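Side-chain contacts in regulatory Subunit of Protein Kinase A (cAMP-dependent) from Euglena gracilis (Euglena gracilis, PDB 6RSX), which probably holds the catalytic subunit of the cAMP-dependent kinase in check, and binds cyclic AMP in two cyclic nucleotide-binding domains: residues L53-V56 / Y57-F61; M273-I276 / L277-M281. All coordinates share one frame; numbering follows the deposited sequence.

Contact 1: L53-V56 / Y57-F61; sequences LEVV and YSSMF
The phenol ring of Tyr57 lies alongside Leu53 one turn earlier, and the two side chains point the same way. Its CE2 is 3.9 Å from CB of Leu53, while CD2 sits obliquely 3.1 Å from the carbonyl O of Leu53. That same oxygen accepts the helical bond from Tyr57 N, with an N-H...O angle of 162°. CG of Tyr57 stands beside the backbone N (chi1 -63°), which turns the ring back along the helix over the previous turn. A long aromatic suits this place because the side chain also touches Lys32, Ile35 and Glu36 of helix 29-39. By its place just ahead of the first β-strand, helix 50-59 is consistent with the A helix of the N3A motif of cyclic nucleotide-binding domains, helix 29-39 being the probable N helix, and this is its C-terminal part. There the serines fold back on carbonyls four residues earlier. Ser58 OG donates to Glu54 O at 3.2 Å, so this oxygen takes both the amide and the hydroxyl of Ser58. Ser59 OG donates to Val55 O at 2.9 Å, tilted 32° from the carbonyl plane. Small hydroxyl groups fit here, since they can satisfy themselves against their own helix. Val56 O likewise receives two amides: Met60 N at 3.0 Å, and Ser59 N from above the carbonyl plane. On the buried flank, the Met60 and Val56 side chains lie side by side, SD of Met60 3.7 Å from CG1 of Val56, and the flexible thioether chain continues onto Trp137 and Leu139 of strand 134-140.

Contact 2: M273-I276 / L277-M281; sequences MEEI and LQRNM
Gln278 N donates to Glu274 O at 2.8 Å, the shortest polar bond between 273-276 and 277-281. The side chains of the same two residues also meet flat: the Glu274 carboxylate and the Gln278 amide are stacked with planes only 11° apart, NE2 of Gln278 lying 3.7 Å from CD of Glu274. Glu274 extends with CG anti to the backbone N (chi1 -165°), whereas CG of Gln278 stands beside its own N, and the two chains cross obliquely. A charged pair follows one residue on. Arg279 NH1 donates to Glu275 OE1 at 3.0 Å in an i to i+4 salt bridge, reaching the anti side of the carboxylate somewhat out of its plane while keeping close to the guanidinium plane. Arg279 folds back through the bend at its third torsion (chi3 -68°), which brings the guanidinium centre over the carbonyl O of Glu275, 3.7 Å from the plane. The long flexible arginine can thus reach the carboxylate with NH1 while its flat face lies over that oxygen, and its NH2 also comes 3.8 Å from CG1 of Ile276. Leucine and methionine suit the buried side: CD1 of Leu277 meets CB of Met273 at 3.9 Å, and Leu277 continues onto Leu168, Leu270 and Phe234. The Asn280 side chain lies about 6 Å from a bound cyclic AMP, whose pocket includes Tyr284 just beyond. This is consistent with the C helix, which follows the barrel and B helix of a cyclic nucleotide-binding domain and leads to the residue that closes the pocket.

Both contacts are local, each centred on a single helix and its ends, so neither closes a long loop, and they follow in series without nesting or crossing. From the N terminus, contact 1 ends helix 50-59 and leads into strand 61-65, packing between helix 29-39 on one hand and helix 141-147 and strand 134-140 of the first cyclic nucleotide-binding domain on the other. The chain then completes that domain, runs along helix 149-165, and builds the second domain. Contact 2 comes after the second domain's strands, where helix 274-280 packs against helix 237-242 and strand 234-235. The two lie on opposite sides of the chain's centre, their own centres 40 Å apart.

Contact 1: L53-V56 / Y57-F61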
# COMPACT_ATOMS: atom_id res chain seq x y z
N LEU A 53 2.72 -18.24 -6.12
CA LEU A 53 4.09 -17.75 -6.18
C LEU A 53 4.92 -18.62 -7.11
O LEU A 53 5.74 -18.12 -7.88
CB LEU A 53 4.71 -17.70 -4.78
CG LEU A 53 4.18 -16.56 -3.92
CD1 LEU A 53 4.93 -16.52 -2.61
CD2 LEU A 53 4.34 -15.25 -4.64
N GLU A 54 4.69 -19.94 -7.08
CA GLU A 54 5.37 -20.82 -8.02
C GLU A 54 5.07 -20.41 -9.46
O GLU A 54 5.94 -20.51 -10.33
CB GLU A 54 4.94 -22.27 -7.78
CG GLU A 54 6.08 -23.29 -7.80
CD GLU A 54 6.47 -23.74 -9.20
OE1 GLU A 54 5.76 -23.40 -10.17
OE2 GLU A 54 7.51 -24.43 -9.32
N VAL A 55 3.84 -19.97 -9.73
CA VAL A 55 3.52 -19.52 -11.08
C VAL A 55 4.30 -18.24 -11.40
O VAL A 55 4.85 -18.10 -12.49
CB VAL A 55 2.01 -19.30 -11.23
CG1 VAL A 55 1.70 -18.67 -12.57
CG2 VAL A 55 1.26 -20.61 -11.07
N VAL A 56 4.34 -17.31 -10.45
CA VAL A 56 5.09 -16.08 -10.66
C VAL A 56 6.55 -16.40 -10.96
O VAL A 56 7.12 -15.91 -11.93
CB VAL A 56 4.95 -15.15 -9.45
CG1 VAL A 56 5.87 -13.93 -9.60
CG2 VAL A 56 3.52 -14.72 -9.28
N TYR A 57 7.18 -17.26 -10.13
CA TYR A 57 8.61 -17.47 -10.28
C TYR A 57 8.96 -18.20 -11.56
O TYR A 57 10.11 -18.10 -12.01
CB TYR A 57 9.18 -18.25 -9.11
CG TYR A 57 9.05 -17.53 -7.80
CD1 TYR A 57 9.33 -16.18 -7.70
CD2 TYR A 57 8.63 -18.21 -6.67
CE1 TYR A 57 9.22 -15.51 -6.46
CE2 TYR A 57 8.52 -17.56 -5.43
CZ TYR A 57 8.81 -16.22 -5.34
OH TYR A 57 8.69 -15.58 -4.12
N SER A 58 8.02 -18.95 -12.14
CA SER A 58 8.30 -19.61 -13.40
C SER A 58 7.86 -18.81 -14.62
O SER A 58 8.37 -19.06 -15.72
CB SER A 58 7.64 -21.01 -13.43
OG SER A 58 6.22 -20.93 -13.49
N SER A 59 6.95 -17.84 -14.45
CA SER A 59 6.35 -17.10 -15.55
C SER A 59 6.92 -15.71 -15.77
O SER A 59 6.91 -15.23 -16.91
CB SER A 59 4.83 -16.96 -15.32
OG SER A 59 4.18 -18.23 -15.29
N MET A 60 7.36 -14.99 -14.73
CA MET A 60 7.79 -13.62 -14.97
C MET A 60 8.97 -13.58 -15.93
O MET A 60 9.84 -14.45 -15.91
CB MET A 60 8.14 -12.91 -13.65
CG MET A 60 6.95 -12.29 -13.03
SD MET A 60 7.38 -11.26 -11.63
CE MET A 60 6.48 -9.78 -12.11
N PHE A 61 9.00 -12.56 -16.78
CA PHE A 61 10.07 -12.39 -17.74
C PHE A 61 10.66 -10.97 -17.68
O PHE A 61 10.01 -10.02 -17.23
CB PHE A 61 9.60 -12.69 -19.18
CG PHE A 61 8.39 -11.90 -19.62
CD1 PHE A 61 7.10 -12.30 -19.28
CD2 PHE A 61 8.54 -10.78 -20.41
CE1 PHE A 61 5.96 -11.57 -19.72
CE2 PHE A 61 7.42 -10.05 -20.86
CZ PHE A 61 6.14 -10.45 -20.52

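Contact 2: M273-I276 / L277-M281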
# COMPACT_ATOMS: atom_id res chain seq x y z
N MET A 273 -1.34 11.74 3.56
CA MET A 273 -1.94 11.70 4.89
C MET A 273 -1.24 12.62 5.88
O MET A 273 -1.80 12.89 6.95
CB MET A 273 -1.92 10.28 5.47
CG MET A 273 -2.85 9.28 4.80
SD MET A 273 -2.78 7.64 5.59
CE MET A 273 -1.04 7.26 5.46
N GLU A 274 -0.04 13.09 5.57
CA GLU A 274 0.83 13.63 6.61
C GLU A 274 0.26 14.89 7.24
O GLU A 274 0.36 15.09 8.46
CB GLU A 274 2.22 13.89 6.07
CG GLU A 274 3.24 14.10 7.16
CD GLU A 274 4.63 14.39 6.63
OE1 GLU A 274 4.73 15.04 5.56
OE2 GLU A 274 5.61 13.96 7.28
N GLU A 275 -0.33 15.79 6.44
CA GLU A 275 -0.87 17.01 7.02
C GLU A 275 -2.02 16.71 7.97
O GLU A 275 -2.12 17.31 9.04
CB GLU A 275 -1.32 17.97 5.93
CG GLU A 275 -0.19 18.72 5.27
CD GLU A 275 -0.66 20.00 4.62
OE1 GLU A 275 -1.79 20.45 4.94
OE2 GLU A 275 0.10 20.55 3.79
N ILE A 276 -2.91 15.80 7.58
CA ILE A 276 -4.00 15.43 8.48
C ILE A 276 -3.45 14.82 9.76
O ILE A 276 -3.90 15.15 10.87
CB ILE A 276 -4.98 14.47 7.77
CG1 ILE A 276 -5.83 15.25 6.75
CG2 ILE A 276 -5.85 13.76 8.81
CD1 ILE A 276 -6.73 14.39 5.88
N LEU A 277 -2.45 13.94 9.63
CA LEU A 277 -1.85 13.31 10.81
C LEU A 277 -1.19 14.34 11.71
O LEU A 277 -1.27 14.25 12.95
CB LEU A 277 -0.84 12.25 10.37
CG LEU A 277 -1.52 11.04 9.74
CD1 LEU A 277 -0.47 10.10 9.13
CD2 LEU A 277 -2.37 10.32 10.79
N GLN A 278 -0.49 15.31 11.11
CA GLN A 278 0.19 16.35 11.90
C GLN A 278 -0.82 17.25 12.62
O GLN A 278 -0.67 17.51 13.82
CB GLN A 278 1.10 17.18 10.99
CG GLN A 278 2.31 16.41 10.48
CD GLN A 278 3.04 17.14 9.37
OE1 GLN A 278 2.44 17.89 8.59
NE2 GLN A 278 4.34 16.91 9.28
N ARG A 279 -1.83 17.75 11.89
CA ARG A 279 -2.87 18.56 12.52
C ARG A 279 -3.51 17.82 13.68
O ARG A 279 -3.70 18.38 14.77
CB ARG A 279 -3.94 18.95 11.49
CG ARG A 279 -3.66 20.24 10.72
CD ARG A 279 -4.85 20.65 9.84
NE ARG A 279 -5.07 19.72 8.73
CZ ARG A 279 -4.43 19.77 7.57
NH1 ARG A 279 -3.54 20.72 7.33
NH2 ARG A 279 -4.69 18.87 6.63
N ASN A 280 -3.85 16.55 13.48
CA ASN A 280 -4.56 15.83 14.52
C ASN A 280 -3.77 15.73 15.82
O ASN A 280 -4.38 15.54 16.88
CB ASN A 280 -4.89 14.43 14.05
CG ASN A 280 -5.64 13.66 15.08
OD1 ASN A 280 -6.81 13.95 15.35
ND2 ASN A 280 -4.97 12.66 15.68
N MET A 281 -2.44 15.81 15.77
CA MET A 281 -1.67 15.74 17.01
C MET A 281 -1.95 16.93 17.93
O MET A 281 -1.62 16.86 19.12
CB MET A 281 -0.19 15.65 16.70
CG MET A 281 0.19 14.35 15.96
SD MET A 281 1.94 14.43 15.52
CE MET A 281 2.22 12.79 14.85